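Local structure of P43 (Trichuris muris, 6QIX) at residues 115-119 / 301-305; 122-127 / 322-327; 153-158 / 167-173; 256-260 / 316-321. The protein tethers to matrix and inhibits interleukin-13 function as the major secreted protein of the whipworm parasite. All blocks are in the same frame, centred on the assembly; numbering follows the deposited sequence.

Interaction 1 of 4, residues 115-119 / 301-305; sequences PHLGC and WDDFT
H116 and D302 meet through a histidine-carboxylate hydrogen bond: ND1 of H116 donates to OD1 of D302 over 2.9 Å, with an N-H...O angle of 161°. The oxygen lies at the edge of the imidazole, close to its plane, and is approached on its syn side by a donor tilted out of the carboxylate plane, the two flat groups being turned 35° against each other. D302 swings its carboxylate beside its own backbone N (chi1 -76°), which brings OD1 back from the helix to the loop.

A second polar cluster forms around the hydroxyl of T305. Its OG1 lies 2.8 Å from the carbonyl O of H116 and 3.0 Å from O of W301, one turn back in the same helix, and the single proton can serve either acceptor. A water adds a third partner, donating both to OG1 of T305 and to O of L117, and so links helix and loop through solvent.

The apolar part is a CH-pi contact. CD1 of L117 sits over one face of the W301 indole, 4.0 Å from the centroid of the five-membered ring and displaced toward CD2 and CE3, with CD2 of W301 the closest atom at 3.6 Å.

The loop 115-119 follows strand 109-112 and lies along helix 292-310. C119, at its end, is joined to C164 by a disulfide and packs on C157 and E159 of strand 155-160, while the far end of the W301 indole, directed away from the loop, packs on A322 and L325 of helix 315-325 and on M326.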
loop_
_atom_site.group_PDB
_atom_site.type_symbol
_atom_site.label_atom_id
_atom_site.label_comp_id
_atom_site.label_asym_id
_atom_site.label_seq_id
_atom_site.Cartn_x
_atom_site.Cartn_y
_atom_site.Cartn_z
ATOM N N PRO A 115 -3.294 -7.973 12.786
ATOM C CA PRO A 115 -4.730 -8.281 12.684
ATOM C C PRO A 115 -5.176 -8.362 11.228
ATOM O O PRO A 115 -4.900 -7.465 10.430
ATOM C CB PRO A 115 -5.410 -7.114 13.427
ATOM C CG PRO A 115 -4.348 -6.577 14.372
ATOM C CD PRO A 115 -2.988 -6.890 13.729
ATOM N N HIS A 116 -5.808 -9.486 10.872
ATOM C CA HIS A 116 -6.419 -9.660 9.554
ATOM C C HIS A 116 -5.419 -9.886 8.441
ATOM O O HIS A 116 -5.738 -10.566 7.460
ATOM C CB HIS A 116 -7.277 -8.439 9.190
ATOM C CG HIS A 116 -8.272 -8.098 10.248
ATOM N ND1 HIS A 116 -9.302 -8.940 10.586
ATOM C CD2 HIS A 116 -8.367 -7.034 11.070
ATOM C CE1 HIS A 116 -9.988 -8.417 11.583
ATOM N NE2 HIS A 116 -9.440 -7.260 11.900
ATOM N N LEU A 117 -4.245 -9.264 8.532
ATOM C CA LEU A 117 -3.256 -9.349 7.453
ATOM C C LEU A 117 -2.206 -10.437 7.699
ATOM O O LEU A 117 -1.472 -10.823 6.762
ATOM C CB LEU A 117 -2.568 -7.987 7.282
ATOM C CG LEU A 117 -3.165 -6.981 6.302
ATOM C CD1 LEU A 117 -4.635 -6.798 6.382
ATOM C CD2 LEU A 117 -2.434 -5.603 6.483
ATOM N N GLY A 118 -2.089 -10.920 8.931
ATOM C CA GLY A 118 -1.104 -11.962 9.192
ATOM C C GLY A 118 0.296 -11.411 9.036
ATOM O O GLY A 118 0.607 -10.323 9.525
ATOM N N CYS A 119 1.169 -12.120 8.320
ATOM C CA CYS A 119 2.531 -11.622 8.152
ATOM C C CYS A 119 2.527 -10.661 6.963
ATOM O O CYS A 119 2.988 -10.958 5.853
ATOM C CB CYS A 119 3.511 -12.787 8.013
ATOM S SG CYS A 119 3.525 -13.801 9.575
ATOM N N TRP A 301 -10.060 -9.655 4.075
ATOM C CA TRP A 301 -8.676 -9.963 4.441
ATOM C C TRP A 301 -8.579 -11.243 5.252
ATOM O O TRP A 301 -7.662 -12.046 5.026
ATOM C CB TRP A 301 -8.075 -8.782 5.188
ATOM C CG TRP A 301 -7.601 -7.738 4.214
ATOM C CD1 TRP A 301 -8.227 -6.580 3.841
ATOM C CD2 TRP A 301 -6.407 -7.819 3.429
ATOM N NE1 TRP A 301 -7.474 -5.926 2.889
ATOM C CE2 TRP A 301 -6.362 -6.677 2.601
ATOM C CE3 TRP A 301 -5.388 -8.764 3.323
ATOM C CZ2 TRP A 301 -5.296 -6.436 1.717
ATOM C CZ3 TRP A 301 -4.329 -8.513 2.455
ATOM C CH2 TRP A 301 -4.276 -7.346 1.689
ATOM N N ASP A 302 -9.515 -11.488 6.169
ATOM C CA ASP A 302 -9.481 -12.761 6.883
ATOM C C ASP A 302 -9.553 -13.913 5.892
ATOM O O ASP A 302 -8.815 -14.911 6.016
ATOM C CB ASP A 302 -10.651 -12.845 7.881
ATOM C CG ASP A 302 -10.429 -12.013 9.154
ATOM O OD1 ASP A 302 -9.281 -11.618 9.434
ATOM O OD2 ASP A 302 -11.422 -11.725 9.881
ATOM N N ASP A 303 -10.451 -13.796 4.901
ATOM C CA ASP A 303 -10.618 -14.862 3.918
ATOM C C ASP A 303 -9.374 -15.017 3.043
ATOM O O ASP A 303 -8.949 -16.148 2.749
ATOM C CB ASP A 303 -11.853 -14.593 3.070
ATOM C CG ASP A 303 -13.155 -14.749 3.875
ATOM O OD1 ASP A 303 -14.227 -14.347 3.370
ATOM O OD2 ASP A 303 -13.108 -15.280 5.016
ATOM N N PHE A 304 -8.767 -13.901 2.628
ATOM C CA PHE A 304 -7.539 -13.986 1.843
ATOM C C PHE A 304 -6.427 -14.662 2.643
ATOM O O PHE A 304 -5.697 -15.523 2.132
ATOM C CB PHE A 304 -7.069 -12.593 1.378
ATOM C CG PHE A 304 -5.663 -12.622 0.841
ATOM C CD1 PHE A 304 -5.404 -13.211 -0.391
ATOM C CD2 PHE A 304 -4.599 -12.126 1.586
ATOM C CE1 PHE A 304 -4.093 -13.319 -0.894
ATOM C CE2 PHE A 304 -3.283 -12.236 1.099
ATOM C CZ PHE A 304 -3.021 -12.815 -0.145
ATOM N N THR A 305 -6.237 -14.231 3.890
ATOM C CA THR A 305 -5.137 -14.772 4.690
ATOM C C THR A 305 -5.311 -16.273 4.905
ATOM O O THR A 305 -4.357 -17.061 4.722
ATOM C CB THR A 305 -5.065 -13.987 6.008
ATOM O OG1 THR A 305 -4.804 -12.591 5.710
ATOM C CG2 THR A 305 -4.020 -14.524 6.963
HETATM O O HOH W 1 -2.377 -11.917 4.467
#

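Interaction 2 of 4, residues 122-127 / 322-327; sequences AFINEK and AKMLMQ
F123 lays one face of its ring over the methyl group of A322, whose CB stands 3.4 Å from the ring centroid and only 10° from the normal, a well-centred CH-pi contact. The ring gets there because its CG is held between the backbone N and the carbonyl carbon (chi1 49°). CG of M326 comes obliquely to 4.0 Å from CD1 of F123, and the sulfur completes a Met-aromatic contact at the ring edge, SD of M326 lying 5.4 Å from the F123 centroid. CB of F123 also rests against CG of K323.

M326, bent at chi2 and chi3, folds its methyl back against the 123-126 turn, so CE lies 3.8 Å from O of F123 and also touches CB of E126.

One polar link crosses the contact. NE2 of Q327 donates to OE1 of E126 over 3.0 Å, arriving from above the carboxylate plane, with the amide and carboxylate nearly perpendicular. The same amide nitrogen donates to O of K323, so two acceptors fix the rotation of the group. The other carboxylate oxygen, OE2 of E126, forms a salt bridge with K129, and OE1 of Q327 accepts from Q130.

The arrangement joins a type I beta turn, F123 to E126, leading into the short helix 126-129, to the C-terminal part of helix 315-325 and the residues that follow it, with an aromatic ring seated on a helix alanine.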
loop_
_atom_site.group_PDB
_atom_site.type_symbol
_atom_site.label_atom_id
_atom_site.label_comp_id
_atom_site.label_asym_id
_atom_site.label_seq_id
_atom_site.Cartn_x
_atom_site.Cartn_y
_atom_site.Cartn_z
ATOM N N ALA A 122 5.190 -6.905 4.125
ATOM C CA ALA A 122 5.607 -6.529 2.775
ATOM C C ALA A 122 4.643 -5.601 2.062
ATOM O O ALA A 122 5.053 -4.940 1.089
ATOM C CB ALA A 122 5.786 -7.762 1.888
ATOM N N PHE A 123 3.387 -5.530 2.478
ATOM C CA PHE A 123 2.430 -4.733 1.703
ATOM C C PHE A 123 1.686 -3.696 2.531
ATOM O O PHE A 123 0.878 -2.934 1.958
ATOM C CB PHE A 123 1.432 -5.651 0.965
ATOM C CG PHE A 123 0.808 -6.703 1.835
ATOM C CD1 PHE A 123 -0.343 -6.420 2.552
ATOM C CD2 PHE A 123 1.379 -7.965 1.932
ATOM C CE1 PHE A 123 -0.903 -7.349 3.365
ATOM C CE2 PHE A 123 0.818 -8.922 2.747
ATOM C CZ PHE A 123 -0.340 -8.616 3.455
ATOM N N ILE A 124 1.939 -3.610 3.848
ATOM C CA ILE A 124 1.271 -2.553 4.625
ATOM C C ILE A 124 1.633 -1.158 4.098
ATOM O O ILE A 124 0.861 -0.190 4.273
ATOM C CB ILE A 124 1.580 -2.671 6.133
ATOM C CG1 ILE A 124 3.083 -2.636 6.390
ATOM C CG2 ILE A 124 0.949 -3.920 6.674
ATOM C CD1 ILE A 124 3.439 -2.942 7.821
ATOM N N ASN A 125 2.785 -1.018 3.451
ATOM C CA ASN A 125 3.191 0.313 3.010
ATOM C C ASN A 125 2.269 0.884 1.943
ATOM O O ASN A 125 2.324 2.094 1.700
ATOM C CB ASN A 125 4.644 0.303 2.537
ATOM C CG ASN A 125 4.886 -0.521 1.272
ATOM O OD1 ASN A 125 4.021 -1.261 0.774
ATOM N ND2 ASN A 125 6.114 -0.416 0.762
ATOM N N GLU A 126 1.413 0.059 1.333
ATOM C CA GLU A 126 0.496 0.569 0.322
ATOM C C GLU A 126 -0.414 1.657 0.894
ATOM O O GLU A 126 -0.889 2.529 0.153
ATOM C CB GLU A 126 -0.345 -0.570 -0.265
ATOM C CG GLU A 126 0.413 -1.564 -1.131
ATOM C CD GLU A 126 0.916 -1.011 -2.483
ATOM O OE1 GLU A 126 0.338 -0.032 -3.024
ATOM O OE2 GLU A 126 1.915 -1.608 -3.008
ATOM N N LYS A 127 -0.696 1.599 2.197
ATOM C CA LYS A 127 -1.538 2.617 2.828
ATOM C C LYS A 127 -0.939 4.005 2.664
ATOM O O LYS A 127 -1.667 4.998 2.433
ATOM C CB LYS A 127 -1.678 2.280 4.307
ATOM C CG LYS A 127 -2.486 3.243 5.152
ATOM C CD LYS A 127 -2.986 2.551 6.436
ATOM C CE LYS A 127 -3.739 3.489 7.390
ATOM N NZ LYS A 127 -5.022 2.879 7.895
ATOM N N ALA A 322 -1.604 -9.770 -2.329
ATOM C CA ALA A 322 -2.010 -8.844 -1.281
ATOM C C ALA A 322 -1.826 -7.399 -1.752
ATOM O O ALA A 322 -2.601 -6.527 -1.384
ATOM C CB ALA A 322 -1.215 -9.105 -0.005
ATOM N N LYS A 323 -0.752 -7.111 -2.505
ATOM C CA LYS A 323 -0.556 -5.747 -2.991
ATOM C C LYS A 323 -1.705 -5.300 -3.878
ATOM O O LYS A 323 -2.096 -4.118 -3.839
ATOM C CB LYS A 323 0.795 -5.631 -3.721
ATOM C CG LYS A 323 1.986 -5.697 -2.762
ATOM C CD LYS A 323 3.310 -5.749 -3.510
ATOM C CE LYS A 323 4.419 -6.104 -2.660
ATOM N NZ LYS A 323 5.700 -6.111 -3.491
ATOM N N MET A 324 -2.265 -6.212 -4.675
ATOM C CA MET A 324 -3.443 -5.885 -5.475
ATOM C C MET A 324 -4.666 -5.670 -4.574
ATOM O O MET A 324 -5.413 -4.692 -4.739
ATOM C CB MET A 324 -3.704 -7.003 -6.506
ATOM C CG MET A 324 -2.568 -7.250 -7.510
ATOM S SD MET A 324 -2.877 -8.649 -8.648
ATOM C CE MET A 324 -4.108 -7.958 -9.756
ATOM N N LEU A 325 -4.866 -6.563 -3.602
ATOM C CA LEU A 325 -6.020 -6.454 -2.694
ATOM C C LEU A 325 -5.979 -5.140 -1.919
ATOM O O LEU A 325 -7.037 -4.549 -1.633
ATOM C CB LEU A 325 -6.047 -7.683 -1.777
ATOM C CG LEU A 325 -7.350 -8.125 -1.152
ATOM C CD1 LEU A 325 -8.382 -8.451 -2.214
ATOM C CD2 LEU A 325 -7.123 -9.343 -0.255
ATOM N N MET A 326 -4.779 -4.659 -1.572
ATOM C CA MET A 326 -4.681 -3.358 -0.912
ATOM C C MET A 326 -5.257 -2.212 -1.745
ATOM O O MET A 326 -5.438 -1.127 -1.196
ATOM C CB MET A 326 -3.223 -3.007 -0.532
ATOM C CG MET A 326 -2.728 -3.869 0.614
ATOM S SD MET A 326 -3.306 -3.578 2.187
ATOM C CE MET A 326 -2.788 -1.902 2.483
ATOM N N GLN A 327 -5.446 -2.408 -3.048
ATOM C CA GLN A 327 -5.938 -1.336 -3.911
ATOM C C GLN A 327 -7.447 -1.221 -3.877
ATOM O O GLN A 327 -7.996 -0.265 -4.430
ATOM C CB GLN A 327 -5.501 -1.545 -5.362
ATOM C CG GLN A 327 -4.048 -1.797 -5.541
ATOM C CD GLN A 327 -3.180 -0.796 -4.880
ATOM O OE1 GLN A 327 -3.411 0.416 -4.959
ATOM N NE2 GLN A 327 -2.109 -1.291 -4.247
#

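Interaction 3 of 4, residues 153-158 / 167-173; sequences PKKHCI and CCGDYEP
H156 and C167 form an antiparallel hydrogen-bonded pair, with N of H156 donating to O of C167 over 2.8 Å and N of C167 returning a bond of 3.0 Å to O of H156. Next to it, K155 and C168 are a non-hydrogen-bonded pair, and beyond that N of G169 donates to O of K154 at 2.8 Å. This last carbonyl also receives a CA-H...O contact from C168.

The imidazole of H156 points its edge at the type II' turn C168-Y171: NE2 reaches O of G169 in a weak hydrogen bond of 3.0 Å. The carboxylate of E172 is held chiefly by H186. On the face shared by K155 and C168, the lysine bends at chi2 (71°) so that its CD touches SG of C168 at 3.6 Å; its NZ donates to O of P153 and also bonds Y37. Apolar contacts flank the ladder, P153 CB against C168 CB and I158 CD1 against P173 CB.

C157-C166 bridges the two hairpin strands, while C167-C180 and C168-C77 lead out of the hairpin. Backbone bonds thus set the strand register, and covalent links tie the strands to each other, to strand 180-181 and to the segment around C77.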
loop_
_atom_site.group_PDB
_atom_site.type_symbol
_atom_site.label_atom_id
_atom_site.label_comp_id
_atom_site.label_asym_id
_atom_site.label_seq_id
_atom_site.Cartn_x
_atom_site.Cartn_y
_atom_site.Cartn_z
ATOM N N PRO A 153 14.084 -1.272 1.955
ATOM C CA PRO A 153 14.272 -2.724 1.791
ATOM C C PRO A 153 12.951 -3.484 1.879
ATOM O O PRO A 153 12.113 -3.217 2.747
ATOM C CB PRO A 153 15.237 -3.088 2.942
ATOM C CG PRO A 153 15.961 -1.834 3.222
ATOM C CD PRO A 153 14.997 -0.705 2.962
ATOM N N LYS A 154 12.752 -4.428 0.950
ATOM C CA LYS A 154 11.477 -5.123 0.823
ATOM C C LYS A 154 11.421 -6.347 1.723
ATOM O O LYS A 154 12.367 -7.140 1.791
ATOM C CB LYS A 154 11.264 -5.499 -0.631
ATOM C CG LYS A 154 11.080 -4.273 -1.534
ATOM C CD LYS A 154 10.592 -4.667 -2.884
ATOM C CE LYS A 154 10.266 -3.442 -3.712
ATOM N NZ LYS A 154 11.518 -2.790 -4.110
ATOM N N LYS A 155 10.315 -6.499 2.426
ATOM C CA LYS A 155 10.214 -7.553 3.434
ATOM C C LYS A 155 9.731 -8.866 2.825
ATOM O O LYS A 155 8.928 -8.883 1.877
ATOM C CB LYS A 155 9.276 -7.134 4.578
ATOM C CG LYS A 155 9.899 -6.229 5.621
ATOM C CD LYS A 155 10.108 -4.879 4.976
ATOM C CE LYS A 155 10.361 -3.773 5.947
ATOM N NZ LYS A 155 11.097 -2.604 5.290
ATOM N N HIS A 156 10.281 -9.962 3.347
ATOM C CA HIS A 156 9.962 -11.345 2.983
ATOM C C HIS A 156 9.742 -12.098 4.292
ATOM O O HIS A 156 10.691 -12.313 5.052
ATOM C CB HIS A 156 11.087 -11.979 2.167
ATOM C CG HIS A 156 11.512 -11.152 0.966
ATOM N ND1 HIS A 156 10.662 -10.865 -0.087
ATOM C CD2 HIS A 156 12.686 -10.549 0.668
ATOM C CE1 HIS A 156 11.304 -10.141 -0.988
ATOM N NE2 HIS A 156 12.536 -9.937 -0.555
ATOM N N CYS A 157 8.496 -12.487 4.554
ATOM C CA CYS A 157 8.110 -13.059 5.840
ATOM C C CYS A 157 7.494 -14.429 5.673
ATOM O O CYS A 157 6.736 -14.663 4.728
ATOM C CB CYS A 157 7.086 -12.183 6.583
ATOM S SG CYS A 157 7.591 -10.496 6.871
ATOM N N ILE A 158 7.796 -15.328 6.619
ATOM C CA ILE A 158 7.077 -16.587 6.758
ATOM C C ILE A 158 6.529 -16.633 8.175
ATOM O O ILE A 158 7.031 -15.974 9.082
ATOM C CB ILE A 158 7.951 -17.830 6.471
ATOM C CG1 ILE A 158 9.065 -17.937 7.515
ATOM C CG2 ILE A 158 8.538 -17.714 5.086
ATOM C CD1 ILE A 158 9.896 -19.215 7.425
ATOM N N CYS A 167 13.012 -11.300 6.643
ATOM C CA CYS A 167 14.299 -10.855 6.142
ATOM C C CYS A 167 13.981 -9.911 4.980
ATOM O O CYS A 167 12.899 -10.002 4.406
ATOM C CB CYS A 167 15.167 -12.034 5.639
ATOM S SG CYS A 167 15.422 -13.357 6.761
ATOM N N CYS A 168 14.930 -9.056 4.585
ATOM C CA CYS A 168 14.664 -8.080 3.529
ATOM C C CYS A 168 15.567 -8.219 2.307
ATOM O O CYS A 168 16.687 -8.742 2.381
ATOM C CB CYS A 168 14.815 -6.637 4.053
ATOM S SG CYS A 168 13.503 -6.098 5.147
ATOM N N GLY A 169 15.037 -7.729 1.182
ATOM C CA GLY A 169 15.832 -7.541 -0.034
ATOM C C GLY A 169 16.303 -8.855 -0.635
ATOM O O GLY A 169 15.484 -9.716 -0.944
ATOM N N ASP A 170 17.620 -8.990 -0.883
ATOM C CA ASP A 170 18.170 -10.226 -1.426
ATOM C C ASP A 170 18.141 -11.408 -0.443
ATOM O O ASP A 170 18.520 -12.533 -0.827
ATOM C CB ASP A 170 19.623 -9.979 -1.866
ATOM C CG ASP A 170 19.764 -8.913 -2.946
ATOM O OD1 ASP A 170 18.817 -8.653 -3.720
ATOM O OD2 ASP A 170 20.871 -8.336 -3.045
ATOM N N TYR A 171 17.779 -11.175 0.818
ATOM C CA TYR A 171 17.735 -12.210 1.839
ATOM C C TYR A 171 16.297 -12.605 2.121
ATOM O O TYR A 171 15.402 -11.755 2.132
ATOM C CB TYR A 171 18.443 -11.726 3.136
ATOM C CG TYR A 171 19.941 -11.656 2.942
ATOM C CD1 TYR A 171 20.763 -12.712 3.325
ATOM C CD2 TYR A 171 20.537 -10.556 2.368
ATOM C CE1 TYR A 171 22.095 -12.669 3.108
ATOM C CE2 TYR A 171 21.893 -10.519 2.153
ATOM C CZ TYR A 171 22.657 -11.572 2.528
ATOM O OH TYR A 171 24.035 -11.559 2.344
ATOM N N GLU A 172 16.097 -13.908 2.373
ATOM C CA GLU A 172 14.807 -14.492 2.692
ATOM C C GLU A 172 14.975 -15.485 3.834
ATOM O O GLU A 172 16.068 -16.027 4.030
ATOM C CB GLU A 172 14.222 -15.219 1.459
ATOM C CG GLU A 172 14.081 -14.275 0.248
ATOM C CD GLU A 172 13.498 -14.885 -1.009
ATOM O OE1 GLU A 172 13.127 -16.094 -0.980
ATOM O OE2 GLU A 172 13.404 -14.123 -2.036
ATOM N N PRO A 173 13.913 -15.749 4.588
ATOM C CA PRO A 173 14.045 -16.741 5.673
ATOM C C PRO A 173 14.412 -18.095 5.108
ATOM O O PRO A 173 13.952 -18.476 4.022
ATOM C CB PRO A 173 12.662 -16.753 6.318
ATOM C CG PRO A 173 12.046 -15.397 5.891
ATOM C CD PRO A 173 12.554 -15.220 4.501
#

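Interaction 4 of 4, residues 256-260 / 316-321; sequences KDGCF and WKRDGY
W316 lies flat against the backbone of the K256-C259 type II turn. CB, nearest to O of G258, carries a ring placed between the backbone N and the carbonyl carbon (chi1 60°), which turns the indole outward from the helix to the loop. Over the five-membered ring stands CA of G258, 3.4 Å from the centroid and 6° from the normal, a nearly centred CH-pi contact. Further along, CE2 of W316 meets N of G258 at 3.3 Å, while CE3 approaches N of F260 and CZ3 approaches O of C259. CZ2 of W316 comes to 3.5 Å from OD1 of D257, whose carboxylate stands almost upright to the indole. At the edge, NE1 of W316 donates to a water 2.7 Å away. That water in turn donates to OD1 of D257, so the indole N-H is satisfied through solvent. CB of K317 packs on the opposite face of the indole.

F260 makes the other half of the contact. CA of G320 stands over its ring face in a CH-pi contact, 3.5 Å from the centroid, an approach made close by the lack of a side chain on that glycine. The edge of the same ring points at the face of Y321 in a T-shaped pair, centroids 5.3 Å apart and planes at 71°.

The loop 256-260 lies in the connection between strands 246-252 and 262-268, with C259 bonded to C188 by a disulfide. It packs on one side of helix 315-325, while R318 and Y321 of that helix also contact F304 of helix 292-310.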
loop_
_atom_site.group_PDB
_atom_site.type_symbol
_atom_site.label_atom_id
_atom_site.label_comp_id
_atom_site.label_asym_id
_atom_site.label_seq_id
_atom_site.Cartn_x
_atom_site.Cartn_y
_atom_site.Cartn_z
ATOM N N LYS A 256 7.325 -17.012 -13.527
ATOM C CA LYS A 256 8.605 -17.610 -13.205
ATOM C C LYS A 256 8.611 -17.825 -11.699
ATOM O O LYS A 256 8.168 -16.947 -10.958
ATOM C CB LYS A 256 9.793 -16.740 -13.630
ATOM C CG LYS A 256 11.124 -17.538 -13.618
ATOM C CD LYS A 256 12.295 -16.667 -14.023
ATOM C CE LYS A 256 13.616 -17.412 -13.839
ATOM N NZ LYS A 256 14.730 -16.655 -14.466
ATOM N N ASP A 257 9.104 -18.976 -11.245
ATOM C CA ASP A 257 9.068 -19.207 -9.811
ATOM C C ASP A 257 9.810 -18.089 -9.084
ATOM O O ASP A 257 10.886 -17.651 -9.511
ATOM C CB ASP A 257 9.680 -20.559 -9.459
ATOM C CG ASP A 257 9.527 -20.897 -7.977
ATOM O OD1 ASP A 257 8.388 -20.792 -7.462
ATOM O OD2 ASP A 257 10.544 -21.250 -7.329
ATOM N N GLY A 258 9.218 -17.620 -7.979
ATOM C CA GLY A 258 9.789 -16.561 -7.185
ATOM C C GLY A 258 9.419 -15.181 -7.666
ATOM O O GLY A 258 9.818 -14.190 -7.038
ATOM N N CYS A 259 8.630 -15.085 -8.735
ATOM C CA CYS A 259 8.365 -13.806 -9.388
ATOM C C CYS A 259 6.872 -13.662 -9.623
ATOM O O CYS A 259 6.312 -14.370 -10.470
ATOM C CB CYS A 259 9.092 -13.711 -10.739
ATOM S SG CYS A 259 10.891 -13.987 -10.708
ATOM N N PHE A 260 6.246 -12.689 -8.967
ATOM C CA PHE A 260 4.827 -12.525 -9.217
ATOM C C PHE A 260 4.657 -11.751 -10.519
ATOM O O PHE A 260 5.356 -10.767 -10.727
ATOM C CB PHE A 260 4.164 -11.741 -8.061
ATOM C CG PHE A 260 2.682 -11.798 -8.074
ATOM C CD1 PHE A 260 2.024 -12.916 -7.597
ATOM C CD2 PHE A 260 1.944 -10.716 -8.550
ATOM C CE1 PHE A 260 0.657 -12.964 -7.581
ATOM C CE2 PHE A 260 0.568 -10.774 -8.590
ATOM C CZ PHE A 260 -0.076 -11.892 -8.081
ATOM N N TRP A 316 6.222 -14.806 -1.866
ATOM C CA TRP A 316 6.246 -13.897 -3.030
ATOM C C TRP A 316 4.898 -13.874 -3.745
ATOM O O TRP A 316 4.482 -12.842 -4.318
ATOM C CB TRP A 316 7.370 -14.285 -4.003
ATOM C CG TRP A 316 7.269 -15.693 -4.587
ATOM C CD1 TRP A 316 7.911 -16.843 -4.132
ATOM C CD2 TRP A 316 6.488 -16.090 -5.715
ATOM N NE1 TRP A 316 7.540 -17.918 -4.898
ATOM C CE2 TRP A 316 6.679 -17.484 -5.883
ATOM C CE3 TRP A 316 5.640 -15.393 -6.607
ATOM C CZ2 TRP A 316 6.046 -18.206 -6.910
ATOM C CZ3 TRP A 316 5.012 -16.088 -7.613
ATOM C CH2 TRP A 316 5.233 -17.514 -7.767
ATOM N N LYS A 317 4.192 -14.994 -3.695
ATOM C CA LYS A 317 2.890 -15.080 -4.324
ATOM C C LYS A 317 1.820 -14.451 -3.435
ATOM O O LYS A 317 0.978 -13.680 -3.922
ATOM C CB LYS A 317 2.573 -16.530 -4.656
ATOM C CG LYS A 317 1.254 -16.697 -5.404
ATOM C CD LYS A 317 0.910 -18.140 -5.681
ATOM C CE LYS A 317 1.971 -18.830 -6.495
ATOM N NZ LYS A 317 1.368 -19.853 -7.395
ATOM N N ARG A 318 1.841 -14.773 -2.125
ATOM C CA ARG A 318 0.951 -14.093 -1.179
ATOM C C ARG A 318 1.092 -12.573 -1.280
ATOM O O ARG A 318 0.094 -11.838 -1.325
ATOM C CB ARG A 318 1.279 -14.574 0.233
ATOM C CG ARG A 318 0.351 -14.082 1.348
ATOM C CD ARG A 318 0.806 -12.717 1.989
ATOM N NE ARG A 318 2.227 -12.735 2.322
ATOM C CZ ARG A 318 2.761 -13.369 3.356
ATOM N NH1 ARG A 318 1.996 -14.042 4.194
ATOM N NH2 ARG A 318 4.076 -13.384 3.522
ATOM N N ASP A 319 2.332 -12.079 -1.284
ATOM C CA ASP A 319 2.571 -10.638 -1.328
ATOM C C ASP A 319 2.036 -10.034 -2.623
ATOM O O ASP A 319 1.429 -8.939 -2.629
ATOM C CB ASP A 319 4.073 -10.365 -1.192
ATOM C CG ASP A 319 4.608 -10.649 0.223
ATOM O OD1 ASP A 319 3.743 -10.738 1.141
ATOM O OD2 ASP A 319 5.866 -10.741 0.410
ATOM N N GLY A 320 2.230 -10.735 -3.728
ATOM C CA GLY A 320 1.761 -10.194 -4.994
ATOM C C GLY A 320 0.259 -10.025 -5.027
ATOM O O GLY A 320 -0.233 -9.006 -5.475
ATOM N N TYR A 321 -0.495 -11.040 -4.562
ATOM C CA TYR A 321 -1.936 -10.898 -4.464
ATOM C C TYR A 321 -2.300 -9.811 -3.467
ATOM O O TYR A 321 -3.218 -9.002 -3.709
ATOM C CB TYR A 321 -2.580 -12.218 -4.046
ATOM C CG TYR A 321 -2.812 -13.213 -5.152
ATOM C CD1 TYR A 321 -3.671 -12.941 -6.214
ATOM C CD2 TYR A 321 -2.172 -14.449 -5.135
ATOM C CE1 TYR A 321 -3.879 -13.859 -7.221
ATOM C CE2 TYR A 321 -2.367 -15.381 -6.150
ATOM C CZ TYR A 321 -3.229 -15.085 -7.176
ATOM O OH TYR A 321 -3.433 -16.017 -8.181
HETATM O O HOH W 2 8.435 -20.489 -4.639
#

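In the fold
Helix 315-325 is common to interactions 2 and 4, and W301 and F304 of helix 292-310, the neighbour that precedes it, pack interaction 1 against it. All four contacts are partly buried. Interaction 2 lies innermost, about 4 Å from the centre of the chain, has no exposed touching residue, and combines aromatic and thioether packing with a buried glutamate-glutamine bond. The other three centre about 15 to 17 Å out, and interactions 3 and 4 include exposed residues. Interactions 1 and 4 hold bridging waters, one at a threonine hydroxyl near a separate histidine-carboxylate bond, the other beside glycine-aromatic packing. Interaction 3, a backbone-paired hairpin with disulfides, meets interaction 4 through a weak hydrogen bond from R318 NH2 to O of C157.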